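Local coordinates for SRPBCC family protein (Bacillus thuringiensis serovar konkukian, PDB 3F08) that is of unknown function but, as a polyketide cyclase/lipid transport family member with a Bet v 1-like fold, may bind a hydrophobic ligand, at residues Thr5-Ile10 with Thr98-Trp103; Lys66-Thr71 with Ile88-Gly93. The protein carries 5 engineered substitutions. All coordinates share one frame; numbering follows the deposited sequence.

In the fold
Both contacts lie in the one antiparallel sheet of this Bet v 1-like fold. Interaction 1 pairs 3-10, an edge strand of the sheet within this chain, with strand 99-109. Interaction 2 pairs 69-74 with 81-92, the two strands of a hairpin. Strands 81-92 and 99-109 are neighbours, so backbone bonds such as Leu100 O to Lys91 N (2.8 Å) join the contacts directly. Each contact is partly buried. Ile10, Val101 and Trp103 of the first, and Tyr70, Ile88 and Val90 of the second, share the inner face. The other face is more polar and carries the Lys91-Glu102 salt bridge between them. Interaction 1 relies on paired backbone bonds, whereas interaction 2 adds the Gln89 amide bond and the Arg68-Glu92 salt bridge.

Interaction 1: residues Thr5-Ile10 with Thr98-Trp103; sequences TTSMEI and TSLVEW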
ATOM      1  N   THR B   5      -7.875 -17.125 -12.999  1.00 18.94           N
ATOM      2  CA  THR B   5      -6.507 -17.040 -12.526  1.00 20.43           C
ATOM      3  C   THR B   5      -5.573 -17.585 -13.583  1.00 22.48           C
ATOM      4  O   THR B   5      -5.938 -18.475 -14.351  1.00 21.27           O
ATOM      5  CB  THR B   5      -6.284 -17.880 -11.260  1.00 20.14           C
ATOM      6  OG1 THR B   5      -7.189 -17.462 -10.235  1.00 25.95           O
ATOM      7  CG2 THR B   5      -4.859 -17.706 -10.757  1.00 20.26           C
ATOM      8  N   THR B   6      -4.372 -17.033 -13.637  1.00 21.43           N
ATOM      9  CA  THR B   6      -3.383 -17.524 -14.572  1.00 24.31           C
ATOM     10  C   THR B   6      -2.053 -17.421 -13.851  1.00 25.54           C
ATOM     11  O   THR B   6      -1.852 -16.543 -13.010  1.00 24.82           O
ATOM     12  CB  THR B   6      -3.351 -16.718 -15.891  1.00 24.93           C
ATOM     13  OG1 THR B   6      -2.497 -17.388 -16.827  1.00 26.76           O
ATOM     14  CG2 THR B   6      -2.832 -15.314 -15.659  1.00 26.10           C
ATOM     15  N   SER B   7      -1.151 -18.336 -14.163  1.00 26.65           N
ATOM     16  CA  SER B   7       0.145 -18.352 -13.517  1.00 28.61           C
ATOM     17  C   SER B   7       1.242 -18.580 -14.536  1.00 28.50           C
ATOM     18  O   SER B   7       0.994 -19.089 -15.627  1.00 27.94           O
ATOM     19  CB  SER B   7       0.172 -19.459 -12.465  1.00 27.66           C
ATOM     20  OG  SER B   7       1.488 -19.662 -12.001  1.00 36.29           O
HETATM   21  N   MSE B   8       2.457 -18.186 -14.180  1.00 29.63           N
HETATM   22  CA  MSE B   8       3.587 -18.378 -15.068  1.00 31.79           C
HETATM   23  C   MSE B   8       4.884 -18.363 -14.286  1.00 27.93           C
HETATM   24  O   MSE B   8       5.030 -17.633 -13.304  1.00 25.45           O
HETATM   25  CB  MSE B   8       3.614 -17.295 -16.155  1.00 39.58           C
HETATM   26  CG  MSE B   8       4.743 -17.467 -17.172  1.00 52.21           C
HETATM   27 SE   MSE B   8       4.515 -16.478 -18.845  1.00 71.85          SE
HETATM   28  CE  MSE B   8       3.627 -17.843 -19.891  1.00 65.30           C
ATOM     29  N   GLU B   9       5.820 -19.200 -14.709  1.00 25.10           N
ATOM     30  CA  GLU B   9       7.121 -19.246 -14.072  1.00 23.95           C
ATOM     31  C   GLU B   9       7.928 -18.140 -14.717  1.00 21.19           C
ATOM     32  O   GLU B   9       8.268 -18.215 -15.897  1.00 21.36           O
ATOM     33  CB  GLU B   9       7.810 -20.587 -14.322  1.00 26.67           C
ATOM     34  CG  GLU B   9       7.423 -21.696 -13.355  1.00 33.39           C
ATOM     35  CD  GLU B   9       7.945 -21.464 -11.944  1.00 34.55           C
ATOM     36  OE1 GLU B   9       9.152 -21.172 -11.792  1.00 35.32           O
ATOM     37  OE2 GLU B   9       7.149 -21.585 -10.988  1.00 36.04           O
ATOM     38  N   ILE B  10       8.216 -17.101 -13.950  1.00 18.15           N
ATOM     39  CA  ILE B  10       8.998 -15.989 -14.456  1.00 14.72           C
ATOM     40  C   ILE B  10      10.461 -16.258 -14.141  1.00 15.40           C
ATOM     41  O   ILE B  10      10.788 -16.682 -13.030  1.00 13.28           O
ATOM     42  CB  ILE B  10       8.549 -14.680 -13.801  1.00 15.09           C
ATOM     43  CG1 ILE B  10       7.083 -14.427 -14.156  1.00 12.86           C
ATOM     44  CG2 ILE B  10       9.435 -13.513 -14.267  1.00 11.98           C
ATOM     45  CD1 ILE B  10       6.832 -14.305 -15.651  1.00 10.58           C
ATOM     46  N   THR B  98      13.939 -18.241 -10.133  1.00 19.07           N
ATOM     47  CA  THR B  98      12.668 -18.202 -10.853  1.00 18.50           C
ATOM     48  C   THR B  98      11.557 -17.888  -9.859  1.00 16.58           C
ATOM     49  O   THR B  98      11.748 -18.023  -8.654  1.00 16.38           O
ATOM     50  CB  THR B  98      12.336 -19.539 -11.551  1.00 17.44           C
ATOM     51  OG1 THR B  98      12.174 -20.565 -10.567  1.00 17.06           O
ATOM     52  CG2 THR B  98      13.436 -19.927 -12.531  1.00 17.54           C
ATOM     53  N   SER B  99      10.406 -17.462 -10.366  1.00 15.47           N
ATOM     54  CA  SER B  99       9.269 -17.133  -9.514  1.00 15.78           C
ATOM     55  C   SER B  99       7.987 -17.646 -10.137  1.00 15.84           C
ATOM     56  O   SER B  99       7.870 -17.726 -11.358  1.00 18.15           O
ATOM     57  CB  SER B  99       9.127 -15.609  -9.344  1.00 13.03           C
ATOM     58  OG  SER B  99      10.212 -15.035  -8.645  1.00 15.61           O
ATOM     59  N   LEU B 100       7.026 -18.008  -9.297  1.00 16.03           N
ATOM     60  CA  LEU B 100       5.732 -18.436  -9.798  1.00 15.62           C
ATOM     61  C   LEU B 100       4.833 -17.236  -9.561  1.00 15.40           C
ATOM     62  O   LEU B 100       4.378 -16.993  -8.445  1.00 17.94           O
ATOM     63  CB  LEU B 100       5.187 -19.631  -9.023  1.00 17.29           C
ATOM     64  CG  LEU B 100       3.863 -20.120  -9.614  1.00 18.39           C
ATOM     65  CD1 LEU B 100       4.097 -20.597 -11.042  1.00 17.23           C
ATOM     66  CD2 LEU B 100       3.290 -21.238  -8.763  1.00 20.54           C
ATOM     67  N   VAL B 101       4.600 -16.464 -10.606  1.00 15.58           N
ATOM     68  CA  VAL B 101       3.756 -15.299 -10.472  1.00 15.93           C
ATOM     69  C   VAL B 101       2.322 -15.674 -10.809  1.00 17.21           C
ATOM     70  O   VAL B 101       2.038 -16.201 -11.883  1.00 15.84           O
ATOM     71  CB  VAL B 101       4.239 -14.170 -11.380  1.00 16.03           C
ATOM     72  CG1 VAL B 101       3.351 -12.947 -11.191  1.00 12.83           C
ATOM     73  CG2 VAL B 101       5.706 -13.841 -11.054  1.00 13.45           C
ATOM     74  N   GLU B 102       1.426 -15.398  -9.871  1.00 16.86           N
ATOM     75  CA  GLU B 102       0.019 -15.728 -10.024  1.00 18.22           C
ATOM     76  C   GLU B 102      -0.821 -14.455 -10.033  1.00 16.77           C
ATOM     77  O   GLU B 102      -0.679 -13.594  -9.159  1.00 15.85           O
ATOM     78  CB  GLU B 102      -0.389 -16.636  -8.863  1.00 21.63           C
ATOM     79  CG  GLU B 102      -1.711 -17.341  -9.006  1.00 29.15           C
ATOM     80  CD  GLU B 102      -1.893 -18.401  -7.929  1.00 35.05           C
ATOM     81  OE1 GLU B 102      -2.096 -18.040  -6.750  1.00 37.13           O
ATOM     82  OE2 GLU B 102      -1.811 -19.602  -8.260  1.00 39.34           O
ATOM     83  N   TRP B 103      -1.679 -14.333 -11.037  1.00 14.47           N
ATOM     84  CA  TRP B 103      -2.554 -13.173 -11.177  1.00 14.91           C
ATOM     85  C   TRP B 103      -3.976 -13.721 -11.192  1.00 15.21           C
ATOM     86  O   TRP B 103      -4.313 -14.547 -12.037  1.00 14.77           O
ATOM     87  CB  TRP B 103      -2.265 -12.446 -12.495  1.00 12.84           C
ATOM     88  CG  TRP B 103      -2.658 -11.004 -12.497  1.00 14.47           C
ATOM     89  CD1 TRP B 103      -3.610 -10.406 -11.722  1.00 14.53           C
ATOM     90  CD2 TRP B 103      -2.116  -9.971 -13.334  1.00 16.61           C
ATOM     91  NE1 TRP B 103      -3.694  -9.067 -12.024  1.00 15.41           N
ATOM     92  CE2 TRP B 103      -2.791  -8.775 -13.009  1.00 14.34           C
ATOM     93  CE3 TRP B 103      -1.131  -9.945 -14.332  1.00 16.29           C
ATOM     94  CZ2 TRP B 103      -2.506  -7.561 -13.641  1.00 17.66           C
ATOM     95  CZ3 TRP B 103      -0.848  -8.736 -14.963  1.00 18.46           C
ATOM     96  CH2 TRP B 103      -1.538  -7.560 -14.614  1.00 18.19           C
TER
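Thr5 lays its methyl CG2 beside the aliphatic part of Glu102, 3.6 Å from CG. The Glu102 carboxylate reaches on to Lys91 in a salt bridge. Thr6 forms a hydrogen-bonded antiparallel pair with Trp103. Its N lies 3.0 Å from Trp103 O, and the return bond from Trp103 N to Thr6 O is almost straight (178°). The Trp103 indole leads away from strand 3-10 and stacks on Tyr125 of helix 114-137. Ser7 pairs with Glu102 without backbone hydrogen bonds, and its CA-H approaches Val101 O. Selenomethionine Met8 exchanges two backbone bonds with Val101, one of them Val101 N to Met8 O at 3.0 Å. Glu9 is bent at chi2 (-69°), which turns its carboxylate back alongside Leu100, with OE1 toward Thr98. Any bond from Thr98 OG1 to Glu9 OE1 is weak, and this hydroxyl is also bonded to Glu95 N. Ile10 closes the pairing with two bonds to Ser99, including Ile10 N to Ser99 O at 2.7 Å. Its CG1 presses on CG2 of Val101, a tight 3.4 Å contact beside Val17 of helix 14-21. Six backbone bonds therefore hold this edge strand. Ile10 and Val101 pack under the helices; the face of Ser7, Glu9 and Glu102 is more polar but carries Leu100.

Interaction 2: residues Lys66-Thr71 with Ile88-Gly93; sequences KERYYT and IQVKEG
Three backbone hydrogen bonds join Arg68 and Tyr70 to Val90 and Ile88. Val90 N reaches Arg68 O at 2.9 Å. Tyr70 and Ile88 exchange two longer bonds as a hydrogen-bonded antiparallel pair. Between them Tyr69 faces Gln89 in a non-hydrogen-bonded pair, with their CB atoms 3.5 Å apart.

Side-chain polar bonds gather at the start of strand 69-74. The Gln89 chain is extended, with CG anti to the backbone N (chi1 179°), and this carries its amide to Glu67. NE2 meets Glu67 O at 3.0 Å, in the plane of both the carbonyl and the amide. Arg68 bends at chi3 and sets its guanidinium edge against strand 81-92. NE bonds Val90 O at 2.8 Å. Val90 O also accepts a weak bond from NH2, so two neighbouring nitrogens of the guanidinium share it. NH2 forms a salt bridge with Glu92 OE2 (2.7 Å). OE2 lies in the guanidinium plane, while NH2 meets it from above the carboxylate plane.

The strands form a beta hairpin of the Bet v 1-like sheet. On the other side of strand 69-74, Arg68 and Tyr69 both face Asn64 of strand 55-64, a G1 beta bulge.

Apolar contact falls on the inner face. Ile88 sets its methyl CG2 over the Tyr70 ring in a CH-pi contact, 3.7 Å from the centroid and 10° off the normal. The Tyr70 hydroxyl bonds to Arg46, and Phe24 meets the ring edge-to-face.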
ATOM      1  N   LYS B  66       6.144  -8.747   2.584  1.00 17.16           N
ATOM      2  CA  LYS B  66       6.790 -10.034   2.794  1.00 19.31           C
ATOM      3  C   LYS B  66       6.073 -11.221   2.153  1.00 18.56           C
ATOM      4  O   LYS B  66       6.714 -12.211   1.819  1.00 17.57           O
ATOM      5  CB  LYS B  66       7.007 -10.269   4.290  1.00 22.05           C
ATOM      6  CG  LYS B  66       7.896  -9.201   4.930  1.00 26.75           C
ATOM      7  CD  LYS B  66       9.257  -9.116   4.240  1.00 29.59           C
ATOM      8  CE  LYS B  66      10.112  -7.956   4.769  1.00 32.78           C
ATOM      9  NZ  LYS B  66       9.653  -6.603   4.304  1.00 31.14           N
ATOM     10  N   GLU B  67       4.757 -11.134   1.979  1.00 17.70           N
ATOM     11  CA  GLU B  67       4.028 -12.221   1.337  1.00 18.14           C
ATOM     12  C   GLU B  67       3.952 -11.937  -0.165  1.00 16.06           C
ATOM     13  O   GLU B  67       3.337 -12.670  -0.932  1.00 14.09           O
ATOM     14  CB  GLU B  67       2.634 -12.372   1.947  1.00 20.98           C
ATOM     15  CG  GLU B  67       2.672 -12.952   3.362  1.00 27.54           C
ATOM     16  CD  GLU B  67       1.305 -13.014   4.026  1.00 32.98           C
ATOM     17  OE1 GLU B  67       0.394 -13.666   3.469  1.00 34.46           O
ATOM     18  OE2 GLU B  67       1.143 -12.411   5.112  1.00 35.01           O
ATOM     19  N   ARG B  68       4.602 -10.848  -0.559  1.00 14.87           N
ATOM     20  CA  ARG B  68       4.703 -10.409  -1.946  1.00 14.28           C
ATOM     21  C   ARG B  68       3.436 -10.403  -2.802  1.00 13.41           C
ATOM     22  O   ARG B  68       3.362 -11.079  -3.832  1.00 11.01           O
ATOM     23  CB  ARG B  68       5.797 -11.222  -2.653  1.00 12.99           C
ATOM     24  CG  ARG B  68       7.146 -11.217  -1.915  1.00 16.43           C
ATOM     25  CD  ARG B  68       8.209 -11.998  -2.682  1.00 16.97           C
ATOM     26  NE  ARG B  68       7.805 -13.385  -2.870  1.00 18.80           N
ATOM     27  CZ  ARG B  68       8.127 -14.383  -2.053  1.00 22.15           C
ATOM     28  NH1 ARG B  68       8.878 -14.163  -0.981  1.00 22.56           N
ATOM     29  NH2 ARG B  68       7.685 -15.607  -2.304  1.00 24.14           N
ATOM     30  N   TYR B  69       2.439  -9.635  -2.390  1.00 12.18           N
ATOM     31  CA  TYR B  69       1.230  -9.531  -3.189  1.00 12.79           C
ATOM     32  C   TYR B  69       0.499  -8.237  -2.868  1.00 13.20           C
ATOM     33  O   TYR B  69       0.730  -7.625  -1.821  1.00 12.84           O
ATOM     34  CB  TYR B  69       0.306 -10.732  -2.930  1.00 14.18           C
ATOM     35  CG  TYR B  69      -0.484 -10.668  -1.638  1.00 13.91           C
ATOM     36  CD1 TYR B  69      -1.704 -10.002  -1.579  1.00 14.91           C
ATOM     37  CD2 TYR B  69      -0.024 -11.299  -0.484  1.00 13.80           C
ATOM     38  CE1 TYR B  69      -2.455  -9.967  -0.403  1.00 16.53           C
ATOM     39  CE2 TYR B  69      -0.764 -11.275   0.699  1.00 15.88           C
ATOM     40  CZ  TYR B  69      -1.979 -10.608   0.732  1.00 17.33           C
ATOM     41  OH  TYR B  69      -2.725 -10.597   1.890  1.00 17.36           O
ATOM     42  N   TYR B  70      -0.337  -7.796  -3.802  1.00 11.63           N
ATOM     43  CA  TYR B  70      -1.177  -6.634  -3.579  1.00 12.18           C
ATOM     44  C   TYR B  70      -2.484  -6.917  -4.289  1.00 12.62           C
ATOM     45  O   TYR B  70      -2.525  -7.671  -5.263  1.00  8.64           O
ATOM     46  CB  TYR B  70      -0.525  -5.306  -4.025  1.00 13.47           C
ATOM     47  CG  TYR B  70      -0.303  -5.051  -5.499  1.00 15.25           C
ATOM     48  CD1 TYR B  70      -1.365  -4.767  -6.362  1.00 13.83           C
ATOM     49  CD2 TYR B  70       0.990  -4.994  -6.009  1.00 14.67           C
ATOM     50  CE1 TYR B  70      -1.131  -4.424  -7.708  1.00 16.50           C
ATOM     51  CE2 TYR B  70       1.234  -4.657  -7.329  1.00 14.68           C
ATOM     52  CZ  TYR B  70       0.178  -4.371  -8.175  1.00 14.99           C
ATOM     53  OH  TYR B  70       0.454  -4.026  -9.476  1.00 17.59           O
ATOM     54  N   THR B  71      -3.556  -6.355  -3.749  1.00 12.71           N
ATOM     55  CA  THR B  71      -4.887  -6.560  -4.280  1.00 13.05           C
ATOM     56  C   THR B  71      -5.463  -5.203  -4.609  1.00 13.31           C
ATOM     57  O   THR B  71      -5.326  -4.261  -3.833  1.00 14.35           O
ATOM     58  CB  THR B  71      -5.781  -7.256  -3.231  1.00 14.21           C
ATOM     59  OG1 THR B  71      -5.186  -8.508  -2.864  1.00 12.66           O
ATOM     60  CG2 THR B  71      -7.196  -7.489  -3.776  1.00 12.92           C
ATOM     61  N   ILE B  88      -2.247  -9.911  -7.490  1.00 15.36           N
ATOM     62  CA  ILE B  88      -1.088 -10.417  -8.195  1.00 14.15           C
ATOM     63  C   ILE B  88      -0.122 -10.798  -7.088  1.00 14.34           C
ATOM     64  O   ILE B  88       0.097 -10.027  -6.149  1.00 13.99           O
ATOM     65  CB  ILE B  88      -0.481  -9.349  -9.136  1.00 15.88           C
ATOM     66  CG1 ILE B  88       0.762  -9.909  -9.829  1.00 16.87           C
ATOM     67  CG2 ILE B  88      -0.169  -8.090  -8.368  1.00 17.73           C
ATOM     68  CD1 ILE B  88       1.186  -9.091 -11.054  1.00 18.83           C
ATOM     69  N   GLN B  89       0.436 -11.999  -7.171  1.00 13.16           N
ATOM     70  CA  GLN B  89       1.347 -12.460  -6.137  1.00 14.24           C
ATOM     71  C   GLN B  89       2.567 -13.156  -6.706  1.00 13.74           C
ATOM     72  O   GLN B  89       2.489 -13.846  -7.719  1.00 13.93           O
ATOM     73  CB  GLN B  89       0.618 -13.413  -5.182  1.00 13.22           C
ATOM     74  CG  GLN B  89       1.509 -13.970  -4.077  1.00 16.16           C
ATOM     75  CD  GLN B  89       0.721 -14.736  -3.026  1.00 18.64           C
ATOM     76  OE1 GLN B  89      -0.220 -15.469  -3.347  1.00 20.28           O
ATOM     77  NE2 GLN B  89       1.106 -14.575  -1.766  1.00 18.95           N
ATOM     78  N   VAL B  90       3.697 -12.964  -6.040  1.00 13.62           N
ATOM     79  CA  VAL B  90       4.950 -13.573  -6.458  1.00 15.35           C
ATOM     80  C   VAL B  90       5.268 -14.701  -5.487  1.00 15.65           C
ATOM     81  O   VAL B  90       5.720 -14.458  -4.375  1.00 16.91           O
ATOM     82  CB  VAL B  90       6.097 -12.542  -6.437  1.00 13.23           C
ATOM     83  CG1 VAL B  90       7.404 -13.214  -6.805  1.00 14.98           C
ATOM     84  CG2 VAL B  90       5.790 -11.403  -7.404  1.00 10.92           C
ATOM     85  N   LYS B  91       5.008 -15.933  -5.907  1.00 18.14           N
ATOM     86  CA  LYS B  91       5.270 -17.097  -5.077  1.00 18.80           C
ATOM     87  C   LYS B  91       6.639 -17.689  -5.384  1.00 19.37           C
ATOM     88  O   LYS B  91       7.260 -17.370  -6.396  1.00 15.99           O
ATOM     89  CB  LYS B  91       4.193 -18.160  -5.303  1.00 20.32           C
ATOM     90  CG  LYS B  91       2.795 -17.679  -4.961  1.00 26.40           C
ATOM     91  CD  LYS B  91       1.758 -18.787  -5.100  1.00 29.68           C
ATOM     92  CE  LYS B  91       0.423 -18.350  -4.509  1.00 32.01           C
ATOM     93  NZ  LYS B  91      -0.617 -19.417  -4.574  1.00 34.71           N
ATOM     94  N   GLU B  92       7.108 -18.555  -4.498  1.00 21.29           N
ATOM     95  CA  GLU B  92       8.398 -19.197  -4.673  1.00 24.24           C
ATOM     96  C   GLU B  92       8.456 -19.961  -5.994  1.00 23.36           C
ATOM     97  O   GLU B  92       7.518 -20.676  -6.343  1.00 22.52           O
ATOM     98  CB  GLU B  92       8.656 -20.171  -3.523  1.00 28.58           C
ATOM     99  CG  GLU B  92       8.941 -19.526  -2.172  1.00 37.51           C
ATOM    100  CD  GLU B  92       7.778 -18.715  -1.620  1.00 42.94           C
ATOM    101  OE1 GLU B  92       6.603 -19.014  -1.957  1.00 43.82           O
ATOM    102  OE2 GLU B  92       8.044 -17.783  -0.823  1.00 45.32           O
ATOM    103  N   GLY B  93       9.557 -19.806  -6.725  1.00 24.40           N
ATOM    104  CA  GLY B  93       9.715 -20.513  -7.982  1.00 25.69           C
ATOM    105  C   GLY B  93      10.280 -21.892  -7.683  1.00 28.64           C
ATOM    106  O   GLY B  93      10.457 -22.244  -6.517  1.00 28.02           O
TER